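Alpha/beta hydrolase (Paenibacillus sp. VTT E-133280, PDB 6TJ2) probably acts as a secreted esterase that hydrolyses methyl salicylate to salicylic acid, much as tobacco salicylic acid binding protein 2 does. Local coordinates at residues Q154-S159 with A236-Y242; S227-L231 with F244-S249. All blocks are in the same frame, centred on the assembly; numbering follows the deposited sequence.

Contact 1: Q154-S159 with A236-Y242; sequences QFPAES and AIPQGPY
P156 lies flat over the ring of Y242: its CA sits 3.9 Å from the ring centroid, only 3° off the normal, a CH-pi contact over the middle of the face, while P156 CG reaches Y242 CD2 at 3.8 Å. On the inner side, I237 CD1 stands 4.0 Å from the centroid of the F155 ring, over one face but displaced toward its rim. With CG1 anti to the backbone N (chi1 -172°) and the chain extended beyond it, I237 carries CD1 up against the segment 154-159, where it also meets Q154 O at 3.3 Å. P238 CG closes the row against P156 CG at 4.0 Å. The contact joins the N-terminal end of helix 157-170, with P156 as its N-cap residue, to the loop that follows strand 226-231 of the alpha/beta-hydrolase sheet. Polar links across it run through water: one molecule lies 2.7 Å from both Q154 O and Y242 O and can donate to either, and another accepts from A157 N, 2.8 Å away, and bonds to Y242 OH. Farther out, F143 and F163 pack round the F155 ring, and Q154 NE2 is bonded to S150 O and Q149 OE1. A236 N is hydrogen-bonded to OD1 of D234, probably the acid of the catalytic triad.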
loop_
_atom_site.group_PDB
_atom_site.type_symbol
_atom_site.label_atom_id
_atom_site.label_comp_id
_atom_site.label_asym_id
_atom_site.label_seq_id
_atom_site.Cartn_x
_atom_site.Cartn_y
_atom_site.Cartn_z
ATOM N N GLN A 154 7.750 -18.818 6.442
ATOM C CA GLN A 154 7.209 -17.463 6.262
ATOM C C GLN A 154 5.893 -17.483 5.528
ATOM O O GLN A 154 5.187 -16.478 5.563
ATOM C CB GLN A 154 8.189 -16.626 5.420
ATOM C CG GLN A 154 9.608 -16.539 5.981
ATOM C CD GLN A 154 9.682 -16.320 7.461
ATOM O OE1 GLN A 154 9.070 -15.345 7.972
ATOM N NE2 GLN A 154 10.358 -17.207 8.173
ATOM N N PHE A 155 5.537 -18.596 4.884
ATOM C CA PHE A 155 4.340 -18.605 4.013
ATOM C C PHE A 155 3.058 -18.843 4.814
ATOM O O PHE A 155 3.063 -19.483 5.858
ATOM C CB PHE A 155 4.472 -19.675 2.934
ATOM C CG PHE A 155 5.367 -19.235 1.798
ATOM C CD1 PHE A 155 4.824 -18.740 0.628
ATOM C CD2 PHE A 155 6.740 -19.298 1.958
ATOM C CE1 PHE A 155 5.657 -18.294 -0.391
ATOM C CE2 PHE A 155 7.558 -18.902 0.910
ATOM C CZ PHE A 155 7.008 -18.423 -0.265
ATOM N N PRO A 156 1.905 -18.438 4.249
ATOM C CA PRO A 156 0.616 -18.883 4.791
ATOM C C PRO A 156 0.578 -20.412 4.821
ATOM O O PRO A 156 1.217 -21.064 3.978
ATOM C CB PRO A 156 -0.404 -18.301 3.822
ATOM C CG PRO A 156 0.306 -17.171 3.123
ATOM C CD PRO A 156 1.763 -17.574 3.061
ATOM N N ALA A 157 -0.197 -20.984 5.750
ATOM C CA ALA A 157 -0.266 -22.444 5.931
ATOM C C ALA A 157 -0.614 -23.170 4.623
ATOM O O ALA A 157 -0.008 -24.250 4.390
ATOM C CB ALA A 157 -1.274 -22.765 7.024
ATOM N N GLU A 158 -1.503 -22.611 3.833
ATOM C CA GLU A 158 -2.012 -23.274 2.586
ATOM C C GLU A 158 -0.852 -23.356 1.573
ATOM O O GLU A 158 -0.650 -24.437 0.978
ATOM C CB GLU A 158 -3.187 -22.506 1.978
ATOM C CG GLU A 158 -4.341 -22.311 2.949
ATOM C CD GLU A 158 -4.116 -21.363 4.135
ATOM O OE1 GLU A 158 -3.396 -20.354 3.978
ATOM O OE2 GLU A 158 -4.679 -21.639 5.234
ATOM N N SER A 159 -0.092 -22.261 1.415
ATOM C CA SER A 159 1.082 -22.231 0.495
ATOM C C SER A 159 2.142 -23.192 1.028
ATOM O O SER A 159 2.819 -23.930 0.236
ATOM C CB SER A 159 1.654 -20.841 0.373
ATOM O OG SER A 159 0.726 -19.932 -0.183
ATOM N N ALA A 236 4.495 -12.988 -4.761
ATOM C CA ALA A 236 5.067 -14.340 -4.757
ATOM C C ALA A 236 4.781 -14.975 -3.417
ATOM O O ALA A 236 4.522 -16.179 -3.361
ATOM C CB ALA A 236 6.521 -14.318 -5.131
ATOM N N ILE A 237 4.796 -14.216 -2.341
ATOM C CA ILE A 237 4.081 -14.589 -1.097
ATOM C C ILE A 237 2.850 -13.698 -1.088
ATOM O O ILE A 237 2.940 -12.504 -1.408
ATOM C CB ILE A 237 5.008 -14.461 0.132
ATOM C CG1 ILE A 237 4.330 -15.036 1.372
ATOM C CG2 ILE A 237 5.501 -13.024 0.329
ATOM C CD1 ILE A 237 5.337 -15.310 2.462
ATOM N N PRO A 238 1.673 -14.241 -0.785
ATOM C CA PRO A 238 0.456 -13.438 -0.856
ATOM C C PRO A 238 0.521 -12.166 -0.006
ATOM O O PRO A 238 1.068 -12.173 1.113
ATOM C CB PRO A 238 -0.619 -14.407 -0.318
ATOM C CG PRO A 238 -0.092 -15.789 -0.625
ATOM C CD PRO A 238 1.424 -15.670 -0.487
ATOM N N GLN A 239 0.006 -11.066 -0.512
ATOM C CA GLN A 239 -0.115 -9.846 0.273
ATOM C C GLN A 239 -1.175 -10.000 1.381
ATOM O O GLN A 239 -2.131 -10.736 1.209
ATOM C CB GLN A 239 -0.405 -8.653 -0.627
ATOM C CG GLN A 239 0.744 -8.439 -1.608
ATOM C CD GLN A 239 0.708 -7.209 -2.458
ATOM O OE1 GLN A 239 1.610 -6.992 -3.340
ATOM N NE2 GLN A 239 -0.253 -6.345 -2.261
ATOM N N GLY A 240 -0.851 -9.418 2.516
ATOM C CA GLY A 240 -1.630 -9.653 3.746
ATOM C C GLY A 240 -0.654 -9.893 4.891
ATOM O O GLY A 240 0.480 -9.451 4.913
ATOM N N PRO A 241 -1.115 -10.588 5.938
ATOM C CA PRO A 241 -0.324 -10.783 7.145
ATOM C C PRO A 241 1.019 -11.495 6.952
ATOM O O PRO A 241 1.854 -11.388 7.808
ATOM C CB PRO A 241 -1.266 -11.629 8.037
ATOM C CG PRO A 241 -2.608 -11.305 7.539
ATOM C CD PRO A 241 -2.496 -11.116 6.042
ATOM N N TYR A 242 1.192 -12.178 5.830
ATOM C CA TYR A 242 2.444 -12.894 5.555
ATOM C C TYR A 242 3.263 -12.211 4.469
ATOM O O TYR A 242 4.295 -12.747 4.124
ATOM C CB TYR A 242 2.136 -14.341 5.139
ATOM C CG TYR A 242 1.366 -15.138 6.171
ATOM C CD1 TYR A 242 2.014 -15.890 7.140
ATOM C CD2 TYR A 242 -0.008 -15.083 6.224
ATOM C CE1 TYR A 242 1.296 -16.556 8.122
ATOM C CE2 TYR A 242 -0.748 -15.756 7.192
ATOM C CZ TYR A 242 -0.069 -16.509 8.127
ATOM O OH TYR A 242 -0.828 -17.210 9.029
HETATM O O HOH W 1 5.519 -13.912 6.227
HETATM O O HOH W 2 -1.815 -19.297 7.370
#

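Contact 2: S227-L231 with F244-S249; sequences SYLYL and FHPTQS
Y228 and Y230 both hold CG anti to the backbone N (chi1 -159° and 178°), which sends their rings from strand 227-231 toward helix 244-249. H245 CB comes down over the centre of the Y230 ring in a CH-pi contact, 3.5 Å from the centroid; the imidazole lies obliquely to that ring, the planes at 45°. S249 CB covers one face of Y228 in a second CH-pi contact, 3.6 Å from the centroid and shifted toward the rim. The two side chains that cover the rings are themselves joined by a hydrogen bond of 2.6 Å between H245 ND1 and S249 OG, which should limit rotation of the imidazole. F257 of the same chain stacks on the imidazole. At its far end Y228 OH touches F244 CB at 3.3 Å and is hydrogen-bonded to A142 O, so the buried hydroxyl is satisfied. A water joins Y230 OH, 2.8 Å away, to the backbone, accepting from H245 N. The S249 N to F244 O bond spans the wider pi-type turn of this helix, which includes a cis peptide before P246. Strand and helix run nearly antiparallel, their axes 9.2 Å apart, as in a beta-alpha-beta crossover of the alpha/beta-hydrolase fold, here leading on to strand 256-260.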
loop_
_atom_site.group_PDB
_atom_site.type_symbol
_atom_site.label_atom_id
_atom_site.label_comp_id
_atom_site.label_asym_id
_atom_site.label_seq_id
_atom_site.Cartn_x
_atom_site.Cartn_y
_atom_site.Cartn_z
ATOM N N SER A 227 18.463 -2.076 4.094
ATOM C CA SER A 227 17.364 -1.515 3.299
ATOM C C SER A 227 16.431 -2.604 2.859
ATOM O O SER A 227 16.847 -3.788 2.740
ATOM C CB SER A 227 17.872 -0.792 2.076
ATOM O OG SER A 227 18.792 0.221 2.436
ATOM N N TYR A 228 15.199 -2.227 2.592
ATOM C CA TYR A 228 14.209 -3.122 1.993
ATOM C C TYR A 228 13.639 -2.416 0.801
ATOM O O TYR A 228 13.049 -1.317 0.934
ATOM C CB TYR A 228 13.108 -3.528 2.978
ATOM C CG TYR A 228 12.384 -4.799 2.580
ATOM C CD1 TYR A 228 11.431 -4.812 1.570
ATOM C CD2 TYR A 228 12.691 -6.022 3.181
ATOM C CE1 TYR A 228 10.839 -5.969 1.131
ATOM C CE2 TYR A 228 12.085 -7.197 2.747
ATOM C CZ TYR A 228 11.208 -7.169 1.700
ATOM O OH TYR A 228 10.636 -8.349 1.266
ATOM N N LEU A 229 13.806 -3.020 -0.376
ATOM C CA LEU A 229 13.275 -2.551 -1.659
ATOM C C LEU A 229 12.060 -3.403 -2.000
ATOM O O LEU A 229 12.193 -4.613 -2.135
ATOM C CB LEU A 229 14.402 -2.628 -2.716
ATOM C CG LEU A 229 13.943 -2.306 -4.145
ATOM C CD1 LEU A 229 13.252 -0.948 -4.297
ATOM C CD2 LEU A 229 15.118 -2.433 -5.131
ATOM N N TYR A 230 10.887 -2.777 -2.077
ATOM C CA TYR A 230 9.602 -3.446 -2.243
ATOM C C TYR A 230 8.912 -2.996 -3.483
ATOM O O TYR A 230 8.756 -1.768 -3.652
ATOM C CB TYR A 230 8.727 -3.166 -1.018
ATOM C CG TYR A 230 7.350 -3.757 -1.082
ATOM C CD1 TYR A 230 6.261 -2.930 -0.973
ATOM C CD2 TYR A 230 7.136 -5.111 -1.286
ATOM C CE1 TYR A 230 4.984 -3.445 -0.955
ATOM C CE2 TYR A 230 5.849 -5.620 -1.353
ATOM C CZ TYR A 230 4.785 -4.787 -1.171
ATOM O OH TYR A 230 3.512 -5.369 -1.186
ATOM N N LEU A 231 8.464 -3.911 -4.308
ATOM C CA LEU A 231 7.617 -3.614 -5.462
ATOM C C LEU A 231 6.171 -3.979 -5.135
ATOM O O LEU A 231 5.897 -5.072 -4.670
ATOM C CB LEU A 231 8.089 -4.322 -6.724
ATOM C CG LEU A 231 9.560 -4.157 -7.079
ATOM C CD1 LEU A 231 9.887 -4.913 -8.360
ATOM C CD2 LEU A 231 9.924 -2.677 -7.247
ATOM N N PHE A 244 5.584 -9.679 1.857
ATOM C CA PHE A 244 6.937 -9.095 1.894
ATOM C C PHE A 244 6.971 -7.792 2.654
ATOM O O PHE A 244 7.913 -7.597 3.418
ATOM C CB PHE A 244 7.476 -8.843 0.475
ATOM C CG PHE A 244 7.913 -10.099 -0.258
ATOM C CD1 PHE A 244 8.812 -10.954 0.322
ATOM C CD2 PHE A 244 7.422 -10.398 -1.526
ATOM C CE1 PHE A 244 9.229 -12.101 -0.316
ATOM C CE2 PHE A 244 7.858 -11.558 -2.171
ATOM C CZ PHE A 244 8.752 -12.383 -1.576
ATOM N N HIS A 245 5.983 -6.932 2.507
ATOM C CA HIS A 245 6.014 -5.618 3.201
ATOM C C HIS A 245 4.603 -5.278 3.610
ATOM O O HIS A 245 3.705 -5.280 2.746
ATOM C CB HIS A 245 6.609 -4.522 2.314
ATOM C CG HIS A 245 6.615 -3.191 2.996
ATOM N ND1 HIS A 245 7.491 -2.883 4.006
ATOM C CD2 HIS A 245 5.753 -2.160 2.846
ATOM C CE1 HIS A 245 7.169 -1.656 4.429
ATOM N NE2 HIS A 245 6.154 -1.219 3.757
ATOM N N PRO A 246 4.319 -4.932 4.886
ATOM C CA PRO A 246 5.311 -4.717 5.931
ATOM C C PRO A 246 5.756 -5.947 6.728
ATOM O O PRO A 246 6.627 -5.810 7.598
ATOM C CB PRO A 246 4.588 -3.774 6.915
ATOM C CG PRO A 246 3.129 -4.089 6.704
ATOM C CD PRO A 246 2.978 -4.433 5.253
ATOM N N THR A 247 5.261 -7.140 6.467
ATOM C CA THR A 247 5.584 -8.279 7.346
ATOM C C THR A 247 7.044 -8.701 7.263
ATOM O O THR A 247 7.767 -8.620 8.298
ATOM C CB THR A 247 4.646 -9.461 7.172
ATOM O OG1 THR A 247 3.337 -9.031 7.549
ATOM C CG2 THR A 247 5.072 -10.647 8.030
ATOM N N GLN A 248 7.552 -9.113 6.119
ATOM C CA GLN A 248 8.972 -9.569 6.063
ATOM C C GLN A 248 9.898 -8.389 6.385
ATOM O O GLN A 248 10.867 -8.587 7.191
ATOM C CB GLN A 248 9.335 -10.201 4.730
ATOM C CG GLN A 248 8.681 -11.563 4.495
ATOM C CD GLN A 248 9.111 -12.606 5.499
ATOM O OE1 GLN A 248 8.318 -13.182 6.287
ATOM N NE2 GLN A 248 10.379 -12.869 5.564
ATOM N N SER A 249 9.651 -7.223 5.845
ATOM C CA SER A 249 10.551 -6.081 6.064
ATOM C C SER A 249 10.616 -5.764 7.540
ATOM O O SER A 249 11.686 -5.401 8.030
ATOM C CB SER A 249 10.160 -4.889 5.230
ATOM O OG SER A 249 8.883 -4.421 5.639
HETATM O O HOH W 3 3.586 -7.550 0.587
#

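The centres of the two contacts lie about 13 Å apart, and their segments alternate along the chain: 154-159, 227-231, 236-242, 244-249. Contact 2 packs helix 244-250 on the parallel sheet, whereas contact 1 joins the loop leading into that helix to the start of helix 157-170, away from the sheet. They meet directly, through a probable hydrogen bond of 2.8 Å between P241 O and T247 OG1 and through packing of I237 CG2 on F244 N. The connection from strand 226-231 to helix 244-250 thus links both contacts and carries D234, which with S117 and H264 probably forms the catalytic triad; A236 touches H264 and F244 touches D234.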